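Local coordinates for tyrosine aminotransferase (PDB 4IX8), which probably catalyses the pyridoxal-phosphate-dependent transfer of the amino group of tyrosine to 2-oxoglutarate, at residues His45-Leu53 with Pro172-Gly182; Ile183-Asp191 with Met206-Ile216. All blocks are in the same frame, centred on the assembly; numbering follows the deposited sequence.

Interaction 1 (His45-Leu53 with Pro172-Gly182); sequences HAQRTLQPL and PHYKSVCDSYG
With CG turned anti to its backbone N (chi1 171°), H45 swings its imidazole across to the end of helix 173-181, while R48 sets CG between its own N and carbonyl carbon (chi1 72°) and then runs extended to NE. Both reach the carbonyl oxygen of S180. ND1 of H45 lies 2.8 Å from S180 O, which sits close to the ring plane; NE of R48 lies 3.0 Å from the same oxygen. The two donors arrive from opposite faces of the carbonyl plane, so one oxygen in the last helical turn is gripped twice. Imidazole and guanidinium suit this place because each offers a directed N-H, and the partial negative charge at the helix C-terminus would probably attract the arginine's positive charge. There the chain leaves the helix in a Schellman motif at G182, whose positive phi is easy for glycine and whose N lies over one guanidinium face. CE1 of H45, next to ND1, points over the face of the Y181 ring in an edge-to-face pair, with planes at 50°. Beside this grip, small hydroxyl residues form a short relay: S180 OG donates to T49 OG1 at 2.6 Å, and T49 OG1 in turn donates to H45 O at 2.7 Å. One turn earlier in the helix, S176 OG gives its proton to L50 O, 2.8 Å away. A water accepts from L50 N and lies between it and S176 O. R48 also forms a salt bridge with E160 through NH1, and L313 of the second subunit packs on H45 and T49.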
# COMPACT_ATOMS: atom_id res chain seq x y z
N HIS A 45 15.88 -5.53 -6.83
CA HIS A 45 15.00 -4.64 -6.10
C HIS A 45 14.50 -5.29 -4.75
O HIS A 45 14.62 -4.70 -3.68
CB HIS A 45 13.86 -4.31 -7.03
CG HIS A 45 12.71 -3.58 -6.44
ND1 HIS A 45 12.84 -2.48 -5.60
CD2 HIS A 45 11.39 -3.74 -6.63
CE1 HIS A 45 11.65 -2.02 -5.31
NE2 HIS A 45 10.74 -2.77 -5.92
N ALA A 46 14.06 -6.54 -4.79
CA ALA A 46 13.60 -7.22 -3.60
C ALA A 46 14.75 -7.41 -2.60
O ALA A 46 14.63 -7.07 -1.43
CB ALA A 46 13.01 -8.55 -3.98
N GLN A 47 15.87 -7.91 -3.10
CA GLN A 47 17.04 -8.22 -2.28
C GLN A 47 17.56 -7.05 -1.46
O GLN A 47 18.13 -7.24 -0.41
CB GLN A 47 18.16 -8.76 -3.17
CG GLN A 47 17.99 -10.24 -3.51
CD GLN A 47 18.90 -10.70 -4.64
OE1 GLN A 47 18.58 -11.65 -5.35
NE2 GLN A 47 20.03 -10.03 -4.82
N ARG A 48 17.39 -5.83 -1.96
CA ARG A 48 17.93 -4.66 -1.28
C ARG A 48 16.87 -3.87 -0.55
O ARG A 48 17.14 -2.78 -0.05
CB ARG A 48 18.64 -3.75 -2.27
CG ARG A 48 17.73 -3.02 -3.19
CD ARG A 48 18.55 -2.45 -4.38
NE ARG A 48 17.66 -1.88 -5.40
CZ ARG A 48 18.07 -1.34 -6.54
NH1 ARG A 48 19.36 -1.27 -6.82
NH2 ARG A 48 17.17 -0.86 -7.39
N THR A 49 15.67 -4.42 -0.48
CA THR A 49 14.58 -3.76 0.24
C THR A 49 14.56 -4.23 1.70
O THR A 49 14.13 -5.34 1.94
CB THR A 49 13.24 -4.08 -0.40
OG1 THR A 49 13.21 -3.53 -1.73
CG2 THR A 49 12.09 -3.52 0.45
N LEU A 50 14.97 -3.35 2.64
CA LEU A 50 15.16 -3.69 4.05
C LEU A 50 14.62 -2.62 5.00
O LEU A 50 14.81 -1.42 4.77
CB LEU A 50 16.63 -3.90 4.37
CG LEU A 50 17.33 -4.86 3.41
CD1 LEU A 50 18.82 -4.82 3.68
CD2 LEU A 50 16.80 -6.29 3.51
N GLN A 51 13.96 -3.06 6.06
CA GLN A 51 13.47 -2.15 7.08
C GLN A 51 14.19 -2.48 8.40
O GLN A 51 13.91 -3.49 9.02
CB GLN A 51 11.94 -2.26 7.22
CG GLN A 51 11.34 -1.23 8.18
CD GLN A 51 11.29 0.17 7.55
OE1 GLN A 51 12.10 1.04 7.91
NE2 GLN A 51 10.34 0.39 6.63
N PRO A 52 15.11 -1.60 8.84
CA PRO A 52 15.99 -1.99 9.96
C PRO A 52 15.21 -2.19 11.28
O PRO A 52 15.59 -3.06 12.09
CB PRO A 52 16.99 -0.81 10.05
CG PRO A 52 16.25 0.40 9.47
CD PRO A 52 15.06 -0.14 8.65
N LEU A 53 14.17 -1.38 11.49
CA LEU A 53 13.24 -1.48 12.63
C LEU A 53 12.65 -2.90 12.73
O LEU A 53 12.82 -3.57 13.75
CB LEU A 53 12.13 -0.41 12.50
CG LEU A 53 11.26 -0.03 13.71
CD1 LEU A 53 10.43 1.26 13.47
CD2 LEU A 53 10.36 -1.19 14.15
N PRO A 172 12.37 5.84 9.55
CA PRO A 172 13.24 5.07 8.65
C PRO A 172 12.74 4.83 7.21
O PRO A 172 13.52 4.37 6.39
CB PRO A 172 13.38 3.72 9.36
CG PRO A 172 12.76 3.86 10.73
CD PRO A 172 11.92 5.08 10.74
N HIS A 173 11.50 5.18 6.90
CA HIS A 173 10.94 4.82 5.63
C HIS A 173 11.61 5.55 4.46
O HIS A 173 11.68 4.95 3.37
CB HIS A 173 9.44 5.09 5.59
CG HIS A 173 8.71 4.23 4.59
ND1 HIS A 173 8.80 2.85 4.60
CD2 HIS A 173 7.86 4.55 3.59
CE1 HIS A 173 8.03 2.36 3.65
NE2 HIS A 173 7.45 3.37 3.02
N TYR A 174 12.09 6.79 4.63
CA TYR A 174 12.73 7.49 3.50
C TYR A 174 13.95 6.72 3.04
O TYR A 174 14.14 6.44 1.84
CB TYR A 174 13.10 8.93 3.87
CG TYR A 174 11.83 9.69 4.08
CD1 TYR A 174 11.15 10.27 3.02
CD2 TYR A 174 11.23 9.74 5.35
CE1 TYR A 174 9.91 10.91 3.21
CE2 TYR A 174 10.00 10.37 5.54
CZ TYR A 174 9.35 10.95 4.48
OH TYR A 174 8.14 11.58 4.66
N LYS A 175 14.72 6.26 4.01
CA LYS A 175 15.92 5.49 3.73
C LYS A 175 15.57 4.15 3.10
O LYS A 175 16.24 3.68 2.17
CB LYS A 175 16.72 5.31 5.02
CG LYS A 175 17.78 4.26 5.02
CD LYS A 175 19.03 4.72 4.43
CE LYS A 175 20.13 3.73 4.77
NZ LYS A 175 21.09 3.76 3.66
N SER A 176 14.52 3.52 3.61
CA SER A 176 14.14 2.21 3.14
C SER A 176 13.70 2.23 1.71
O SER A 176 14.01 1.32 0.99
CB SER A 176 13.04 1.61 4.02
OG SER A 176 13.61 1.10 5.20
N VAL A 177 12.94 3.26 1.33
CA VAL A 177 12.43 3.40 -0.03
C VAL A 177 13.55 3.76 -0.98
O VAL A 177 13.67 3.18 -2.04
CB VAL A 177 11.34 4.47 -0.09
CG1 VAL A 177 10.95 4.86 -1.51
CG2 VAL A 177 10.15 4.00 0.68
N CYS A 178 14.40 4.70 -0.57
CA CYS A 178 15.56 5.06 -1.39
C CYS A 178 16.40 3.83 -1.73
O CYS A 178 16.71 3.57 -2.90
CB CYS A 178 16.45 6.04 -0.65
SG CYS A 178 15.82 7.73 -0.68
N ASP A 179 16.80 3.07 -0.71
CA ASP A 179 17.65 1.91 -0.96
C ASP A 179 16.91 0.88 -1.82
O ASP A 179 17.50 0.17 -2.61
CB ASP A 179 18.10 1.25 0.34
CG ASP A 179 19.09 2.10 1.15
OD1 ASP A 179 19.73 3.00 0.57
OD2 ASP A 179 19.20 1.87 2.39
N SER A 180 15.60 0.78 -1.62
CA SER A 180 14.82 -0.19 -2.37
C SER A 180 14.90 0.11 -3.88
O SER A 180 14.90 -0.80 -4.72
CB SER A 180 13.38 -0.17 -1.93
OG SER A 180 12.65 -1.12 -2.66
N TYR A 181 14.96 1.40 -4.21
CA TYR A 181 14.87 1.85 -5.57
C TYR A 181 16.19 2.31 -6.11
O TYR A 181 16.24 2.84 -7.19
CB TYR A 181 13.82 2.93 -5.70
CG TYR A 181 12.41 2.38 -5.68
CD1 TYR A 181 11.77 1.95 -6.85
CD2 TYR A 181 11.72 2.26 -4.51
CE1 TYR A 181 10.45 1.45 -6.79
CE2 TYR A 181 10.42 1.77 -4.46
CZ TYR A 181 9.80 1.37 -5.57
OH TYR A 181 8.52 0.89 -5.41
N GLY A 182 17.26 2.12 -5.35
CA GLY A 182 18.56 2.48 -5.85
C GLY A 182 18.78 3.97 -5.89
O GLY A 182 19.67 4.45 -6.54
O HOH W 1 15.46 -0.64 1.65

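Interaction 2 (Ile183-Asp191 with Met206-Ile216); sequences IECRYYYLD and MVDSHTKAFVI
R186 and D208 meet in a salt bridge at the edge of the arginine's guanidinium. From CB, CG leaves anti to the backbone N (chi1 -174°) and passes M206 SD at 4.1 Å. CD then lies 3.8 Å from M206 CB, the arginine and methionine side chains running antiparallel alongside each other, before the bend at chi3 (-62°) turns the guanidinium. NE and NH2 grip E184 side-on, one nitrogen to each carboxylate oxygen. NH1 serves the other segment: it donates to M206 O at 2.9 Å and, almost straight (172°), to D208 OD2 at 2.9 Å. OD2 is met from above its carboxylate plane, the two flat groups standing nearly perpendicular. A water bridges NH2 and OD2. Arginine fits because its planar, five-N-H tip can serve two acids and a carbonyl at once; the partners, all close to the guanidinium plane, fix its rotation. D208 is itself positioned by an Asx turn, OD1 accepting from H210 N, and by N163 ND2. Further along, Y188 lays its ring on F214 in an offset stack, the rings almost parallel and centroids 4.6 Å apart; beyond the ring its OH donates to V215 O at 2.7 Å. Tyrosine thus pairs an apolar face with a polar tip that satisfies a carbonyl. Strands 184-191 and 211-217 are not neighbours in the large mixed sheet: strand 163-168 runs between them, parallel to both, so Y188 spans it to reach F214 and V215, while R186 meets the M206-D208 loop leading into strand 211-217. Helix 173-181 packs on V215, whereas helix 229-242 covers F214 and V207.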
# COMPACT_ATOMS: atom_id res chain seq x y z
N ILE A 183 17.98 4.70 -5.12
CA ILE A 183 18.20 6.11 -4.88
C ILE A 183 19.08 6.28 -3.63
O ILE A 183 18.93 5.54 -2.68
CB ILE A 183 16.88 6.82 -4.67
CG1 ILE A 183 15.98 6.62 -5.89
CG2 ILE A 183 17.09 8.31 -4.41
CD1 ILE A 183 14.48 6.83 -5.56
N GLU A 184 20.02 7.23 -3.63
CA GLU A 184 20.85 7.44 -2.46
C GLU A 184 20.15 8.38 -1.48
O GLU A 184 19.76 9.49 -1.87
CB GLU A 184 22.21 8.04 -2.81
CG GLU A 184 23.08 8.29 -1.58
CD GLU A 184 24.35 9.09 -1.90
OE1 GLU A 184 24.81 9.14 -3.08
OE2 GLU A 184 24.89 9.72 -0.96
N CYS A 185 20.03 7.91 -0.23
CA CYS A 185 19.59 8.71 0.93
C CYS A 185 20.79 9.39 1.53
O CYS A 185 21.64 8.78 2.16
CB CYS A 185 18.91 7.82 1.97
SG CYS A 185 18.17 8.72 3.37
N ARG A 186 20.92 10.67 1.23
CA ARG A 186 22.09 11.43 1.62
C ARG A 186 21.69 12.28 2.82
O ARG A 186 20.89 13.21 2.70
CB ARG A 186 22.63 12.30 0.48
CG ARG A 186 23.94 13.00 0.82
CD ARG A 186 24.59 13.61 -0.46
NE ARG A 186 24.95 12.60 -1.47
CZ ARG A 186 25.44 12.87 -2.68
NH1 ARG A 186 25.62 14.12 -3.09
NH2 ARG A 186 25.73 11.88 -3.51
N TYR A 187 22.21 11.88 3.96
CA TYR A 187 21.83 12.47 5.22
C TYR A 187 22.43 13.82 5.44
O TYR A 187 23.64 13.98 5.28
CB TYR A 187 22.28 11.57 6.36
CG TYR A 187 21.41 10.35 6.57
CD1 TYR A 187 20.03 10.45 6.62
CD2 TYR A 187 21.98 9.12 6.77
CE1 TYR A 187 19.25 9.32 6.87
CE2 TYR A 187 21.21 8.00 7.00
CZ TYR A 187 19.86 8.09 7.05
OH TYR A 187 19.15 6.94 7.31
N TYR A 188 21.60 14.78 5.85
CA TYR A 188 22.12 15.98 6.54
C TYR A 188 21.72 15.81 8.03
O TYR A 188 20.72 15.13 8.32
CB TYR A 188 21.58 17.28 5.92
CG TYR A 188 20.11 17.39 6.04
CD1 TYR A 188 19.53 17.88 7.19
CD2 TYR A 188 19.27 16.95 5.03
CE1 TYR A 188 18.17 17.96 7.34
CE2 TYR A 188 17.90 17.02 5.17
CZ TYR A 188 17.37 17.54 6.33
OH TYR A 188 16.02 17.63 6.51
N TYR A 189 22.45 16.39 8.97
CA TYR A 189 22.26 16.05 10.38
C TYR A 189 21.46 17.13 11.10
O TYR A 189 21.49 18.31 10.75
CB TYR A 189 23.64 15.75 11.06
CG TYR A 189 24.16 14.43 10.49
CD1 TYR A 189 23.65 13.21 10.95
CD2 TYR A 189 25.06 14.39 9.42
CE1 TYR A 189 24.05 11.98 10.37
CE2 TYR A 189 25.47 13.16 8.84
CZ TYR A 189 24.96 11.96 9.33
OH TYR A 189 25.35 10.72 8.79
N LEU A 190 20.63 16.65 12.03
CA LEU A 190 19.82 17.52 12.87
C LEU A 190 20.63 17.80 14.14
O LEU A 190 21.41 16.95 14.58
CB LEU A 190 18.48 16.86 13.20
CG LEU A 190 17.57 16.55 12.01
CD1 LEU A 190 16.36 15.68 12.43
CD2 LEU A 190 17.10 17.83 11.37
N ASP A 191 20.52 19.02 14.69
CA ASP A 191 21.32 19.43 15.85
C ASP A 191 20.56 19.37 17.20
O ASP A 191 19.70 20.22 17.45
CB ASP A 191 21.87 20.84 15.65
CG ASP A 191 22.84 21.25 16.73
OD1 ASP A 191 22.96 20.51 17.74
OD2 ASP A 191 23.51 22.30 16.56
N MET A 206 26.50 19.09 0.18
CA MET A 206 26.09 17.76 -0.24
C MET A 206 25.30 17.76 -1.55
O MET A 206 24.92 16.68 -2.05
CB MET A 206 25.23 17.12 0.82
CG MET A 206 25.99 16.84 2.08
SD MET A 206 24.77 16.21 3.24
CE MET A 206 25.80 16.19 4.74
N VAL A 207 24.94 18.94 -2.03
CA VAL A 207 24.12 19.07 -3.24
C VAL A 207 24.98 18.91 -4.48
O VAL A 207 26.01 19.55 -4.62
CB VAL A 207 23.40 20.42 -3.29
CG1 VAL A 207 22.55 20.54 -4.55
CG2 VAL A 207 22.52 20.60 -2.06
N ASP A 208 24.57 18.01 -5.38
CA ASP A 208 25.25 17.95 -6.67
C ASP A 208 24.22 17.80 -7.79
O ASP A 208 23.00 17.90 -7.54
CB ASP A 208 26.29 16.84 -6.68
CG ASP A 208 25.71 15.47 -6.44
OD1 ASP A 208 24.57 15.19 -6.90
OD2 ASP A 208 26.43 14.65 -5.85
N SER A 209 24.69 17.54 -9.00
CA SER A 209 23.85 17.50 -10.19
C SER A 209 22.83 16.40 -10.13
O SER A 209 21.82 16.45 -10.83
CB SER A 209 24.74 17.34 -11.45
OG SER A 209 25.57 16.19 -11.37
N HIS A 210 23.06 15.41 -9.27
CA HIS A 210 22.11 14.29 -9.15
C HIS A 210 21.18 14.42 -7.96
O HIS A 210 20.41 13.52 -7.70
CB HIS A 210 22.85 12.98 -9.03
CG HIS A 210 23.61 12.58 -10.24
ND1 HIS A 210 23.03 12.50 -11.48
CD2 HIS A 210 24.90 12.26 -10.42
CE1 HIS A 210 23.93 12.14 -12.37
NE2 HIS A 210 25.07 11.97 -11.74
N THR A 211 21.26 15.53 -7.22
CA THR A 211 20.41 15.72 -6.05
C THR A 211 19.03 16.19 -6.50
O THR A 211 18.93 17.23 -7.13
CB THR A 211 21.01 16.80 -5.10
OG1 THR A 211 22.33 16.45 -4.66
CG2 THR A 211 20.16 17.02 -3.93
N LYS A 212 17.96 15.50 -6.11
CA LYS A 212 16.62 15.76 -6.66
C LYS A 212 15.60 16.32 -5.69
O LYS A 212 14.55 16.77 -6.12
CB LYS A 212 16.04 14.48 -7.28
CG LYS A 212 16.85 13.99 -8.47
CD LYS A 212 16.84 14.96 -9.65
CE LYS A 212 18.14 14.92 -10.44
NZ LYS A 212 18.19 13.79 -11.40
N ALA A 213 15.88 16.29 -4.40
CA ALA A 213 14.91 16.77 -3.42
C ALA A 213 15.57 16.98 -2.07
O ALA A 213 16.65 16.50 -1.80
CB ALA A 213 13.74 15.77 -3.30
N PHE A 214 14.89 17.77 -1.24
CA PHE A 214 15.24 17.99 0.15
C PHE A 214 14.05 17.53 0.97
O PHE A 214 12.96 18.05 0.79
CB PHE A 214 15.52 19.45 0.40
CG PHE A 214 16.21 19.74 1.69
CD1 PHE A 214 15.48 20.05 2.81
CD2 PHE A 214 17.58 19.75 1.76
CE1 PHE A 214 16.12 20.33 4.02
CE2 PHE A 214 18.22 20.04 2.94
CZ PHE A 214 17.49 20.33 4.08
N VAL A 215 14.24 16.56 1.85
CA VAL A 215 13.16 16.04 2.67
C VAL A 215 13.26 16.58 4.10
O VAL A 215 14.33 16.51 4.70
CB VAL A 215 13.18 14.52 2.76
CG1 VAL A 215 12.07 14.07 3.69
CG2 VAL A 215 13.02 13.87 1.39
N ILE A 216 12.15 17.12 4.62
CA ILE A 216 12.07 17.40 6.04
C ILE A 216 10.90 16.66 6.65
O ILE A 216 9.96 16.24 5.95
CB ILE A 216 11.92 18.90 6.36
CG1 ILE A 216 10.63 19.46 5.82
CG2 ILE A 216 13.15 19.68 5.86
CD1 ILE A 216 10.38 20.89 6.24
O HOH W 2 26.19 12.14 -6.34

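Interaction 1 closes before interaction 2 opens along the chain, and their centres are about 16 Å apart. Helix 173-181 leads directly into strand 184-191, so the two contacts share one helix-to-strand connection: C178 O probably accepts from I183 N at the junction, and K175 packs on C185 and Y187. Interaction 1 fastens the N-terminal segment 45-53 to the helix beside the subunit interface, where H173 bonds to L316 of the second subunit. Interaction 2 joins strand 184-191 to strand 211-217 and the loop before it, in the mixed sheet of the large, cofactor-binding domain known from this aminotransferase family. Helix 173-181 thus connects that sheet with the dimer contact.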